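Local coordinates for 433aa long hypothetical phosphoribosylglycinamide formyl transferase (Pyrococcus horikoshii, PDB 2DWC), which is probably an ATP-grasp enzyme of the PurT family and holds ADP in this model, at residues B[47-52]-B[66-71]; B[211-216]-B[227-232]; B[253-258]-B[285-290]; B[353-358]-B[378-383]. One frame throughout, in Å; residues are numbered along the deposited sequence.

Contact 1. Residues B[47-52]-B[66-71]; sequences AVDRYA and GNMMDK
Gly66 opens the contact by giving its backbone N-H to Asp49 O, 2.9 Å from N to O and with an angle of 160° at the hydrogen. Gly66 O, in turn, lies 3.2 Å from Arg50 CA, a CA-H...O contact, so the glycine is held to two successive residues where strand 44-49 gives way to loop. The CB of Asn67 points away from that strand, and its OD1 accepts from Met69 N, an Asx turn, inside a type I beta turn running from Asn67 to Asp70. The setting is the Rossmann-like preATP-grasp domain, in which strands 44-49 and 62-65 are parallel neighbours and the 66-71 segment leads from the outer one into helix 71-81. Met68 carries the side-chain packing. Met68 CG meets Val48 CG1 at 3.8 Å, and a bend at the last torsion (chi3 -64°) brings Met68 CE to 3.7 Å from Asp49 OD1. That carboxylate is already engaged: Asp49 OD1 accepts from Arg50 N through its anti lone pair at 2.6 Å, while OD2 accepts from Ser27 N in the glycine-rich turn after strand 21-25. Phe73 and Leu74 of helix 71-81 pack on the same methionine. Asp70 then stands at the N-cap of this helix, where its OD2 makes weak bonds to the N-H groups of Asp72 and Phe73.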
loop_
_atom_site.group_PDB
_atom_site.type_symbol
_atom_site.label_atom_id
_atom_site.label_comp_id
_atom_site.label_asym_id
_atom_site.label_seq_id
_atom_site.Cartn_x
_atom_site.Cartn_y
_atom_site.Cartn_z
ATOM N N ALA B 47 6.277 -11.335 -12.518
ATOM C CA ALA B 47 7.076 -11.805 -11.379
ATOM C C ALA B 47 7.639 -13.181 -11.647
ATOM O O ALA B 47 6.896 -14.086 -12.025
ATOM C CB ALA B 47 6.141 -11.857 -10.134
ATOM N N VAL B 48 8.924 -13.346 -11.376
ATOM C CA VAL B 48 9.608 -14.623 -11.608
ATOM C C VAL B 48 10.210 -15.162 -10.321
ATOM O O VAL B 48 10.728 -14.403 -9.485
ATOM C CB VAL B 48 10.790 -14.399 -12.619
ATOM C CG1 VAL B 48 11.479 -15.750 -13.024
ATOM C CG2 VAL B 48 10.240 -13.677 -13.879
ATOM N N ASP B 49 10.134 -16.475 -10.141
ATOM C CA ASP B 49 10.817 -17.086 -9.013
ATOM C C ASP B 49 10.909 -18.597 -9.245
ATOM O O ASP B 49 10.471 -19.088 -10.287
ATOM C CB ASP B 49 10.152 -16.767 -7.660
ATOM C CG ASP B 49 11.170 -16.702 -6.517
ATOM O OD1 ASP B 49 12.064 -17.598 -6.414
ATOM O OD2 ASP B 49 11.054 -15.783 -5.661
ATOM N N ARG B 50 11.502 -19.316 -8.299
ATOM C CA ARG B 50 11.680 -20.763 -8.465
ATOM C C ARG B 50 10.517 -21.588 -7.997
ATOM O O ARG B 50 10.527 -22.836 -8.159
ATOM C CB ARG B 50 12.967 -21.237 -7.736
ATOM C CG ARG B 50 12.899 -20.988 -6.263
ATOM C CD ARG B 50 14.258 -21.268 -5.581
ATOM N NE ARG B 50 14.730 -22.623 -5.840
ATOM C CZ ARG B 50 14.152 -23.728 -5.367
ATOM N NH1 ARG B 50 13.054 -23.651 -4.608
ATOM N NH2 ARG B 50 14.704 -24.912 -5.609
ATOM N N TYR B 51 9.502 -20.935 -7.420
ATOM C CA TYR B 51 8.321 -21.683 -6.973
ATOM C C TYR B 51 7.106 -20.881 -7.340
ATOM O O TYR B 51 7.226 -19.686 -7.586
ATOM C CB TYR B 51 8.376 -21.950 -5.467
ATOM C CG TYR B 51 8.300 -20.738 -4.575
ATOM C CD1 TYR B 51 7.109 -20.410 -3.907
ATOM C CD2 TYR B 51 9.435 -19.932 -4.367
ATOM C CE1 TYR B 51 7.046 -19.313 -3.044
ATOM C CE2 TYR B 51 9.377 -18.822 -3.495
ATOM C CZ TYR B 51 8.175 -18.533 -2.845
ATOM O OH TYR B 51 8.123 -17.445 -1.996
ATOM N N ALA B 52 5.940 -21.532 -7.389
ATOM C CA ALA B 52 4.729 -20.830 -7.795
ATOM C C ALA B 52 4.029 -20.145 -6.620
ATOM O O ALA B 52 4.245 -20.510 -5.459
ATOM C CB ALA B 52 3.706 -21.856 -8.492
ATOM N N GLY B 66 10.761 -20.863 -12.582
ATOM C CA GLY B 66 11.869 -21.602 -13.144
ATOM C C GLY B 66 13.126 -21.340 -12.335
ATOM O O GLY B 66 13.090 -20.580 -11.364
ATOM N N ASN B 67 14.200 -22.006 -12.746
ATOM C CA ASN B 67 15.508 -21.946 -12.100
ATOM C C ASN B 67 16.181 -20.622 -12.561
ATOM O O ASN B 67 16.579 -20.474 -13.723
ATOM C CB ASN B 67 16.306 -23.151 -12.566
ATOM C CG ASN B 67 17.748 -23.119 -12.089
ATOM O OD1 ASN B 67 18.128 -22.319 -11.218
ATOM N ND2 ASN B 67 18.568 -23.998 -12.661
ATOM N N MET B 68 16.260 -19.687 -11.622
ATOM C CA MET B 68 16.775 -18.381 -11.991
ATOM C C MET B 68 18.312 -18.386 -12.131
ATOM O O MET B 68 18.909 -17.374 -12.499
ATOM C CB MET B 68 16.157 -17.306 -11.046
ATOM C CG MET B 68 14.501 -17.067 -11.216
ATOM S SD MET B 68 14.283 -15.599 -10.249
ATOM C CE MET B 68 14.714 -16.157 -8.604
ATOM N N MET B 69 18.943 -19.562 -11.923
ATOM C CA MET B 69 20.362 -19.694 -12.188
ATOM C C MET B 69 20.545 -20.214 -13.628
ATOM O O MET B 69 21.679 -20.364 -14.132
ATOM C CB MET B 69 21.033 -20.648 -11.173
ATOM C CG MET B 69 21.083 -20.071 -9.768
ATOM S SD MET B 69 22.033 -18.516 -9.753
ATOM C CE MET B 69 23.627 -19.072 -10.346
ATOM N N ASP B 70 19.431 -20.459 -14.333
ATOM C CA ASP B 70 19.490 -20.952 -15.720
ATOM C C ASP B 70 19.345 -19.789 -16.686
ATOM O O ASP B 70 18.252 -19.198 -16.822
ATOM C CB ASP B 70 18.365 -21.979 -15.948
ATOM C CG ASP B 70 18.260 -22.442 -17.424
ATOM O OD1 ASP B 70 17.402 -23.296 -17.719
ATOM O OD2 ASP B 70 19.012 -21.965 -18.282
ATOM N N LYS B 71 20.454 -19.428 -17.342
ATOM C CA LYS B 71 20.433 -18.293 -18.271
ATOM C C LYS B 71 19.393 -18.396 -19.390
ATOM O O LYS B 71 18.811 -17.397 -19.798
ATOM C CB LYS B 71 21.822 -18.130 -18.900
ATOM C CG LYS B 71 21.864 -17.105 -19.959
ATOM C CD LYS B 71 23.344 -16.788 -20.300
ATOM C CE LYS B 71 23.980 -17.923 -21.092
ATOM N NZ LYS B 71 25.452 -17.617 -21.412
#

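Contact 2. Residues B[211-216]-B[227-232]; sequences VTELAV and TTFPKP
Val216 and Thr228 form an antiparallel hydrogen-bonded pair, gripped twice: Val216 N gives to Thr228 O at 3.0 Å, nearly straight at 169° and in the carbonyl plane, and Thr228 N returns a bond to Val216 O at 2.9 Å. Further along, the two strands of this hairpin draw apart around an inverse gamma turn centred on Leu214, and a water fills in for the direct ladder. It accepts from Leu214 N at 2.8 Å and donates to Thr212 O and Lys231 O, stitching both backbones together. Beside this break lies the carboxylate of Glu213. With CG anti to the backbone N (chi1 179°) and the chain bent at chi2, the group reaches across to the other strand, where Glu213 OE2 comes within 2.6 Å of Pro230 O. Glu213 OE2 also lies in plane at the edge of the Phe229 ring, 3.7 Å from Phe229 CD2, while Glu213 OE1 rests 3.4 Å from Pro232 CA. Apolar packing surrounds this core: Ala215 CB approaches Phe229 CE2 obliquely at 3.6 Å, Leu214 CB touches Pro230 CG, and Val211 meets Pro232. Tyr260 and Ala263 of helix 253-270 close over Glu213 within the ATP-grasp domain. Glu213 OE2 and Pro230 O, two oxygens this close in a buried place, are consistent with a protonated carboxyl group.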
loop_
_atom_site.group_PDB
_atom_site.type_symbol
_atom_site.label_atom_id
_atom_site.label_comp_id
_atom_site.label_asym_id
_atom_site.label_seq_id
_atom_site.Cartn_x
_atom_site.Cartn_y
_atom_site.Cartn_z
ATOM N N VAL B 211 23.640 0.156 10.870
ATOM C CA VAL B 211 22.610 0.923 10.178
ATOM C C VAL B 211 22.599 0.611 8.685
ATOM O O VAL B 211 23.601 0.219 8.101
ATOM C CB VAL B 211 22.819 2.440 10.325
ATOM C CG1 VAL B 211 22.722 2.865 11.809
ATOM C CG2 VAL B 211 24.170 2.805 9.758
ATOM N N THR B 212 21.428 0.764 8.081
ATOM C CA THR B 212 21.310 0.561 6.636
ATOM C C THR B 212 20.956 1.929 6.107
ATOM O O THR B 212 19.973 2.528 6.582
ATOM C CB THR B 212 20.106 -0.339 6.277
ATOM O OG1 THR B 212 20.242 -1.639 6.881
ATOM C CG2 THR B 212 20.047 -0.517 4.765
ATOM N N GLU B 213 21.783 2.487 5.213
ATOM C CA GLU B 213 21.438 3.758 4.606
ATOM C C GLU B 213 20.836 3.431 3.231
ATOM O O GLU B 213 21.525 2.875 2.343
ATOM C CB GLU B 213 22.669 4.660 4.435
ATOM C CG GLU B 213 22.337 5.989 3.764
ATOM C CD GLU B 213 21.201 6.750 4.448
ATOM O OE1 GLU B 213 21.148 6.717 5.694
ATOM O OE2 GLU B 213 20.369 7.399 3.750
ATOM N N LEU B 214 19.558 3.797 3.053
ATOM C CA LEU B 214 18.833 3.481 1.813
ATOM C C LEU B 214 18.983 4.536 0.749
ATOM O O LEU B 214 17.997 5.119 0.283
ATOM C CB LEU B 214 17.354 3.267 2.173
ATOM C CG LEU B 214 17.141 2.065 3.107
ATOM C CD1 LEU B 214 15.717 2.144 3.728
ATOM C CD2 LEU B 214 17.356 0.740 2.324
ATOM N N ALA B 215 20.235 4.804 0.350
ATOM C CA ALA B 215 20.506 5.828 -0.678
ATOM C C ALA B 215 19.832 5.458 -2.014
ATOM O O ALA B 215 19.880 4.307 -2.449
ATOM C CB ALA B 215 22.015 5.952 -0.893
ATOM N N VAL B 216 19.169 6.414 -2.638
ATOM C CA VAL B 216 18.543 6.124 -3.935
ATOM C C VAL B 216 19.048 7.048 -5.024
ATOM O O VAL B 216 19.029 8.278 -4.874
ATOM C CB VAL B 216 16.959 6.180 -3.827
ATOM C CG1 VAL B 216 16.457 7.548 -3.321
ATOM C CG2 VAL B 216 16.313 5.905 -5.198
ATOM N N THR B 227 21.450 11.700 -5.963
ATOM C CA THR B 227 21.309 10.650 -4.962
ATOM C C THR B 227 20.616 11.280 -3.742
ATOM O O THR B 227 21.030 12.349 -3.262
ATOM C CB THR B 227 22.701 10.110 -4.563
ATOM O OG1 THR B 227 23.434 9.779 -5.752
ATOM C CG2 THR B 227 22.560 8.869 -3.644
ATOM N N THR B 228 19.588 10.606 -3.235
ATOM C CA THR B 228 18.787 11.113 -2.121
ATOM C C THR B 228 18.892 10.173 -0.957
ATOM O O THR B 228 18.934 8.945 -1.110
ATOM C CB THR B 228 17.320 11.319 -2.599
ATOM O OG1 THR B 228 17.356 12.269 -3.638
ATOM C CG2 THR B 228 16.401 11.827 -1.480
ATOM N N PHE B 229 18.955 10.767 0.240
ATOM C CA PHE B 229 19.193 10.005 1.442
ATOM C C PHE B 229 18.145 9.982 2.517
ATOM O O PHE B 229 17.892 11.025 3.179
ATOM C CB PHE B 229 20.490 10.511 2.101
ATOM C CG PHE B 229 21.707 10.350 1.222
ATOM C CD1 PHE B 229 22.036 11.331 0.280
ATOM C CD2 PHE B 229 22.455 9.194 1.289
ATOM C CE1 PHE B 229 23.108 11.145 -0.587
ATOM C CE2 PHE B 229 23.534 8.985 0.426
ATOM C CZ PHE B 229 23.859 9.967 -0.517
ATOM N N PRO B 230 17.509 8.811 2.727
ATOM C CA PRO B 230 16.500 8.697 3.791
ATOM C C PRO B 230 17.255 8.698 5.134
ATOM O O PRO B 230 18.496 8.543 5.180
ATOM C CB PRO B 230 15.879 7.296 3.578
ATOM C CG PRO B 230 16.067 7.051 2.092
ATOM C CD PRO B 230 17.474 7.654 1.807
ATOM N N LYS B 231 16.526 8.811 6.240
ATOM C CA LYS B 231 17.199 8.736 7.530
ATOM C C LYS B 231 17.772 7.315 7.701
ATOM O O LYS B 231 17.187 6.329 7.233
ATOM C CB LYS B 231 16.194 9.027 8.656
ATOM C CG LYS B 231 15.828 10.476 8.765
ATOM C CD LYS B 231 16.993 11.166 9.519
ATOM C CE LYS B 231 16.698 12.591 9.856
ATOM N NZ LYS B 231 17.792 13.104 10.758
ATOM N N PRO B 232 18.929 7.174 8.363
ATOM C CA PRO B 232 19.525 5.849 8.574
ATOM C C PRO B 232 18.531 4.898 9.299
ATOM O O PRO B 232 17.739 5.332 10.149
ATOM C CB PRO B 232 20.757 6.151 9.470
ATOM C CG PRO B 232 21.134 7.537 9.071
ATOM C CD PRO B 232 19.790 8.250 8.897
HETATM O O HOH W 1 18.135 4.500 5.348
#

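Contact 3. Residues B[253-258]-B[285-290]; sequences EKAERE and DKVWAN
Val287 meets Glu258 and Ala255 where helix 253-270 lies against strand 286-293, a helix-on-sheet packing within the ATP-grasp domain. Val287 CB stands 3.7 Å from Glu258 CG, the two side chains running antiparallel alongside one another. Val287 CG2 also lies 3.8 Å from Ala255 O, with Ala255 CB slightly farther off. At the start of the helix Lys254 and Asp285 meet through the lysine's aliphatic part: Asp285 OD1 lies 3.0 Å from Lys254 CD, while the extended chain carries NZ on to 4.4 Å from OD1, beyond salt-bridge range. The other oxygen, Asp285 OD2, is held by Ser252 OG, just ahead of the helix. A kink at chi2 (72°) carries the Glu258 carboxylate past Val287, where OE2 pairs with Arg261 one turn on. Val259 and Ile262 of the helix and Met280 of strand 274-283 also pack on Val287, and at the far end of this segment Asn290 touches ADP. One water ties helix to strand, donating to Glu258 OE1 at 2.6 Å and to Val287 O at 2.8 Å.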
loop_
_atom_site.group_PDB
_atom_site.type_symbol
_atom_site.label_atom_id
_atom_site.label_comp_id
_atom_site.label_asym_id
_atom_site.label_seq_id
_atom_site.Cartn_x
_atom_site.Cartn_y
_atom_site.Cartn_z
ATOM N N GLU B 253 24.412 13.390 15.200
ATOM C CA GLU B 253 24.256 14.162 13.989
ATOM C C GLU B 253 25.555 14.058 13.184
ATOM O O GLU B 253 25.529 14.029 11.949
ATOM C CB GLU B 253 23.935 15.603 14.336
ATOM C CG GLU B 253 23.063 16.249 13.301
ATOM C CD GLU B 253 22.361 17.481 13.819
ATOM O OE1 GLU B 253 21.732 17.401 14.903
ATOM O OE2 GLU B 253 22.424 18.526 13.135
ATOM N N LYS B 254 26.693 13.988 13.874
ATOM C CA LYS B 254 27.971 13.841 13.165
ATOM C C LYS B 254 28.041 12.481 12.472
ATOM O O LYS B 254 28.441 12.383 11.312
ATOM C CB LYS B 254 29.171 13.956 14.117
ATOM C CG LYS B 254 29.473 15.386 14.502
ATOM C CD LYS B 254 30.855 15.540 15.124
ATOM C CE LYS B 254 31.075 17.003 15.535
ATOM N NZ LYS B 254 32.484 17.271 15.965
ATOM N N ALA B 255 27.654 11.434 13.187
ATOM C CA ALA B 255 27.676 10.095 12.607
ATOM C C ALA B 255 26.704 10.055 11.425
ATOM O O ALA B 255 26.994 9.449 10.392
ATOM C CB ALA B 255 27.276 9.057 13.655
ATOM N N GLU B 256 25.548 10.691 11.590
ATOM C CA GLU B 256 24.540 10.699 10.533
ATOM C C GLU B 256 25.095 11.309 9.255
ATOM O O GLU B 256 24.909 10.774 8.155
ATOM C CB GLU B 256 23.289 11.465 10.977
ATOM C CG GLU B 256 22.202 11.529 9.925
ATOM C CD GLU B 256 21.035 12.351 10.363
ATOM O OE1 GLU B 256 21.026 12.762 11.539
ATOM O OE2 GLU B 256 20.136 12.604 9.541
ATOM N N ARG B 257 25.799 12.429 9.373
ATOM C CA ARG B 257 26.355 13.028 8.169
ATOM C C ARG B 257 27.469 12.160 7.563
ATOM O O ARG B 257 27.684 12.170 6.341
ATOM C CB ARG B 257 26.892 14.440 8.455
ATOM C CG ARG B 257 25.839 15.372 9.035
ATOM C CD ARG B 257 26.242 16.851 8.966
ATOM N NE ARG B 257 26.028 17.377 7.620
ATOM C CZ ARG B 257 26.986 17.585 6.716
ATOM N NH1 ARG B 257 28.263 17.327 6.996
ATOM N NH2 ARG B 257 26.657 18.023 5.509
ATOM N N GLU B 258 28.201 11.453 8.401
ATOM C CA GLU B 258 29.275 10.587 7.900
ATOM C C GLU B 258 28.622 9.392 7.172
ATOM O O GLU B 258 29.151 8.874 6.174
ATOM C CB GLU B 258 30.127 10.098 9.069
ATOM C CG GLU B 258 31.263 9.171 8.711
ATOM C CD GLU B 258 32.436 9.883 8.002
ATOM O OE1 GLU B 258 33.478 9.222 7.835
ATOM O OE2 GLU B 258 32.310 11.071 7.614
ATOM N N ASP B 285 30.801 8.856 16.932
ATOM C CA ASP B 285 30.797 9.604 15.682
ATOM C C ASP B 285 31.537 8.822 14.584
ATOM O O ASP B 285 31.585 9.273 13.431
ATOM C CB ASP B 285 31.487 10.967 15.841
ATOM C CG ASP B 285 30.672 11.972 16.676
ATOM O OD1 ASP B 285 31.148 13.125 16.821
ATOM O OD2 ASP B 285 29.571 11.636 17.179
ATOM N N LYS B 286 32.153 7.698 14.948
ATOM C CA LYS B 286 32.903 6.898 13.982
ATOM C C LYS B 286 32.006 5.923 13.195
ATOM O O LYS B 286 31.179 5.205 13.779
ATOM C CB LYS B 286 34.024 6.101 14.656
ATOM C CG LYS B 286 34.926 5.454 13.604
ATOM C CD LYS B 286 36.369 5.255 14.043
ATOM C CE LYS B 286 37.296 5.197 12.814
ATOM N NZ LYS B 286 36.594 4.683 11.586
ATOM N N VAL B 287 32.209 5.876 11.881
ATOM C CA VAL B 287 31.396 4.999 11.017
ATOM C C VAL B 287 32.295 4.136 10.119
ATOM O O VAL B 287 33.302 4.615 9.580
ATOM C CB VAL B 287 30.446 5.869 10.141
ATOM C CG1 VAL B 287 29.508 4.986 9.278
ATOM C CG2 VAL B 287 29.621 6.783 11.042
ATOM N N TRP B 288 31.951 2.861 9.992
ATOM C CA TRP B 288 32.702 1.939 9.126
ATOM C C TRP B 288 31.737 1.356 8.096
ATOM O O TRP B 288 30.632 0.975 8.472
ATOM C CB TRP B 288 33.243 0.763 9.928
ATOM C CG TRP B 288 34.313 1.081 10.941
ATOM C CD1 TRP B 288 35.672 0.956 10.764
ATOM C CD2 TRP B 288 34.117 1.477 12.312
ATOM N NE1 TRP B 288 36.329 1.239 11.946
ATOM C CE2 TRP B 288 35.405 1.562 12.909
ATOM C CE3 TRP B 288 32.986 1.760 13.095
ATOM C CZ2 TRP B 288 35.587 1.919 14.258
ATOM C CZ3 TRP B 288 33.170 2.118 14.448
ATOM C CH2 TRP B 288 34.464 2.190 15.007
ATOM N N ALA B 289 32.148 1.271 6.827
ATOM C CA ALA B 289 31.304 0.666 5.788
ATOM C C ALA B 289 31.491 -0.822 5.879
ATOM O O ALA B 289 32.623 -1.305 5.957
ATOM C CB ALA B 289 31.699 1.143 4.377
ATOM N N ASN B 290 30.391 -1.574 5.838
ATOM C CA ASN B 290 30.493 -3.006 5.963
ATOM C C ASN B 290 30.278 -3.648 4.606
ATOM O O ASN B 290 31.182 -4.251 4.057
ATOM C CB ASN B 290 29.481 -3.502 6.998
ATOM C CG ASN B 290 29.383 -5.011 7.049
ATOM O OD1 ASN B 290 30.338 -5.716 6.747
ATOM N ND2 ASN B 290 28.217 -5.513 7.469
HETATM O O HOH W 2 33.962 7.338 9.600
#

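Contact 4. Residues B[353-358]-B[378-383]; sequences SGYSPR and KPEAYV. With SO4 (sulfate ion), chain F.
Residues 353-358 and 378-383 pair as a short two-stranded antiparallel sheet within the PurT C-terminal region, next to strand 386-393 and close to the second subunit. Gly354 and Ala381 are its hydrogen-bonded pair. Ala381 N gives a nearly straight bond to Gly354 O (2.7 Å, 174°), whereas Gly354 N reaches Ala381 O from above the carbonyl plane. The positive phi of Gly354, 133°, would jam a CB against the preceding carbonyl, which accounts for the glycine. Next along, Tyr355 faces Glu380 as a non-hydrogen-bonded pair. Ser356 N then bonds to Pro379 O at 2.9 Å, and this same oxygen sits over the centre of one face of the Tyr355 ring, 3.5 Å above its plane. Glu380 crosses Tyr355 at about a right angle, and Glu380 OE2 comes to the edge of that ring, 3.7 Å from Tyr355 CD2. On the other side of the sheet Pro357 CG packs against Ala381 CB, and Leu387 of strand 386-393 touches both residues. Ser356 OG is hydrogen-bonded to Asp17 of the second subunit, and Thr16 of that subunit packs on Tyr355 and Pro379. A sulfate ion, probably from the crystallisation liquor, bridges Lys378 and Tyr382: the lysine, extended beyond CG, brings NZ to 2.6 Å from O4, and Tyr382 OH donates to O1 at 2.5 Å, with that oxygen in the ring plane. Arg385 adds a further bond, and Lys378 NZ also pairs with Glu29. Such a cluster of lysine, arginine and tyrosine around sulfate is consistent with a pocket that suits an anion.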
loop_
_atom_site.group_PDB
_atom_site.type_symbol
_atom_site.label_atom_id
_atom_site.label_comp_id
_atom_site.label_asym_id
_atom_site.label_seq_id
_atom_site.Cartn_x
_atom_site.Cartn_y
_atom_site.Cartn_z
ATOM N N SER B 353 7.850 -26.338 9.803
ATOM C CA SER B 353 7.754 -26.376 8.356
ATOM C C SER B 353 6.383 -26.938 7.980
ATOM O O SER B 353 5.632 -27.436 8.852
ATOM C CB SER B 353 8.855 -27.272 7.784
ATOM O OG SER B 353 8.577 -28.632 8.082
ATOM N N GLY B 354 6.057 -26.838 6.689
ATOM C CA GLY B 354 4.814 -27.376 6.202
ATOM C C GLY B 354 4.033 -26.442 5.304
ATOM O O GLY B 354 4.314 -25.248 5.211
ATOM N N TYR B 355 3.032 -27.005 4.649
ATOM C CA TYR B 355 2.190 -26.238 3.742
ATOM C C TYR B 355 1.030 -25.557 4.437
ATOM O O TYR B 355 0.658 -25.930 5.562
ATOM C CB TYR B 355 1.647 -27.190 2.680
ATOM C CG TYR B 355 1.723 -26.649 1.298
ATOM C CD1 TYR B 355 0.620 -26.012 0.718
ATOM C CD2 TYR B 355 2.903 -26.734 0.571
ATOM C CE1 TYR B 355 0.705 -25.481 -0.561
ATOM C CE2 TYR B 355 3.007 -26.186 -0.718
ATOM C CZ TYR B 355 1.910 -25.569 -1.275
ATOM O OH TYR B 355 1.957 -25.058 -2.541
ATOM N N SER B 356 0.474 -24.539 3.768
ATOM C CA SER B 356 -0.729 -23.818 4.247
ATOM C C SER B 356 -0.571 -23.205 5.641
ATOM O O SER B 356 -1.326 -23.535 6.564
ATOM C CB SER B 356 -1.953 -24.778 4.259
ATOM O OG SER B 356 -2.047 -25.483 2.995
ATOM N N PRO B 357 0.376 -22.274 5.797
ATOM C CA PRO B 357 0.558 -21.673 7.135
ATOM C C PRO B 357 -0.675 -20.949 7.644
ATOM O O PRO B 357 -1.527 -20.465 6.838
ATOM C CB PRO B 357 1.732 -20.692 6.931
ATOM C CG PRO B 357 2.497 -21.300 5.706
ATOM C CD PRO B 357 1.341 -21.736 4.810
ATOM N N ARG B 358 -0.828 -20.883 8.978
ATOM C CA ARG B 358 -1.955 -20.145 9.529
ATOM C C ARG B 358 -1.386 -19.433 10.768
ATOM O O ARG B 358 -0.396 -19.888 11.389
ATOM C CB ARG B 358 -3.175 -21.039 9.856
ATOM C CG ARG B 358 -2.979 -22.310 10.517
ATOM C CD ARG B 358 -4.390 -22.924 10.690
ATOM N NE ARG B 358 -4.868 -23.614 9.498
ATOM C CZ ARG B 358 -6.150 -23.899 9.240
ATOM N NH1 ARG B 358 -7.113 -23.537 10.093
ATOM N NH2 ARG B 358 -6.490 -24.570 8.143
ATOM N N LYS B 378 3.283 -16.622 1.742
ATOM C CA LYS B 378 4.114 -17.757 1.296
ATOM C C LYS B 378 3.306 -19.028 1.535
ATOM O O LYS B 378 2.851 -19.278 2.618
ATOM C CB LYS B 378 5.439 -17.798 2.067
ATOM C CG LYS B 378 6.290 -16.587 1.703
ATOM C CD LYS B 378 7.604 -16.540 2.516
ATOM C CE LYS B 378 8.332 -15.235 2.129
ATOM N NZ LYS B 378 9.713 -15.169 2.768
ATOM N N PRO B 379 3.185 -19.867 0.501
ATOM C CA PRO B 379 2.389 -21.093 0.628
ATOM C C PRO B 379 2.935 -22.197 1.476
ATOM O O PRO B 379 2.185 -23.099 1.870
ATOM C CB PRO B 379 2.151 -21.559 -0.831
ATOM C CG PRO B 379 3.130 -20.798 -1.657
ATOM C CD PRO B 379 3.711 -19.649 -0.851
ATOM N N GLU B 380 4.214 -22.130 1.763
ATOM C CA GLU B 380 4.818 -23.182 2.581
ATOM C C GLU B 380 5.815 -22.562 3.543
ATOM O O GLU B 380 6.471 -21.570 3.226
ATOM C CB GLU B 380 5.547 -24.182 1.665
ATOM C CG GLU B 380 6.445 -25.125 2.460
ATOM C CD GLU B 380 6.915 -26.346 1.682
ATOM O OE1 GLU B 380 7.585 -27.205 2.287
ATOM O OE2 GLU B 380 6.617 -26.448 0.486
ATOM N N ALA B 381 5.952 -23.167 4.709
ATOM C CA ALA B 381 6.913 -22.670 5.681
ATOM C C ALA B 381 8.063 -23.644 5.848
ATOM O O ALA B 381 7.926 -24.853 5.638
ATOM C CB ALA B 381 6.239 -22.502 7.025
ATOM N N TYR B 382 9.219 -23.105 6.168
ATOM C CA TYR B 382 10.339 -23.991 6.520
ATOM C C TYR B 382 10.898 -23.349 7.802
ATOM O O TYR B 382 10.663 -22.149 8.063
ATOM C CB TYR B 382 11.363 -24.124 5.386
ATOM C CG TYR B 382 12.070 -22.861 4.984
ATOM C CD1 TYR B 382 12.939 -22.218 5.867
ATOM C CD2 TYR B 382 11.882 -22.306 3.718
ATOM C CE1 TYR B 382 13.602 -21.046 5.504
ATOM C CE2 TYR B 382 12.550 -21.132 3.342
ATOM C CZ TYR B 382 13.406 -20.507 4.246
ATOM O OH TYR B 382 14.054 -19.328 3.922
ATOM N N VAL B 383 11.604 -24.119 8.628
ATOM C CA VAL B 383 12.113 -23.553 9.876
ATOM C C VAL B 383 13.018 -22.372 9.578
ATOM O O VAL B 383 13.968 -22.474 8.804
ATOM C CB VAL B 383 12.884 -24.608 10.712
ATOM C CG1 VAL B 383 13.525 -23.926 11.944
ATOM C CG2 VAL B 383 11.905 -25.694 11.168
HETATM S S SO4 F . 12.420 -17.432 1.047
HETATM O O1 SO4 F . 13.169 -18.546 1.715
HETATM O O2 SO4 F . 13.355 -16.273 0.858
HETATM O O3 SO4 F . 11.910 -17.906 -0.282
HETATM O O4 SO4 F . 11.262 -17.035 1.912
#

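From the N terminus the four contacts follow in series, none nested in or crossing another. Contact 1 closes the strand-helix-strand passage between residues 47-52 and 66-71 in the preATP-grasp domain. Contact 2 closes a hairpin, and contact 3 a longer excursion through helix 253-270 and strand 274-283; both reach the same mixed sheet, and the salt bridge from Lys231 NZ to Glu256 OE2 joins them directly. Contact 4 ties together two short strands of the C-terminal region. Although far from contact 1 in sequence, it packs against it through Tyr51 and Ala52 on Pro379, linking the first and last regions. Contacts 1 and 3 have centres about 38 Å apart.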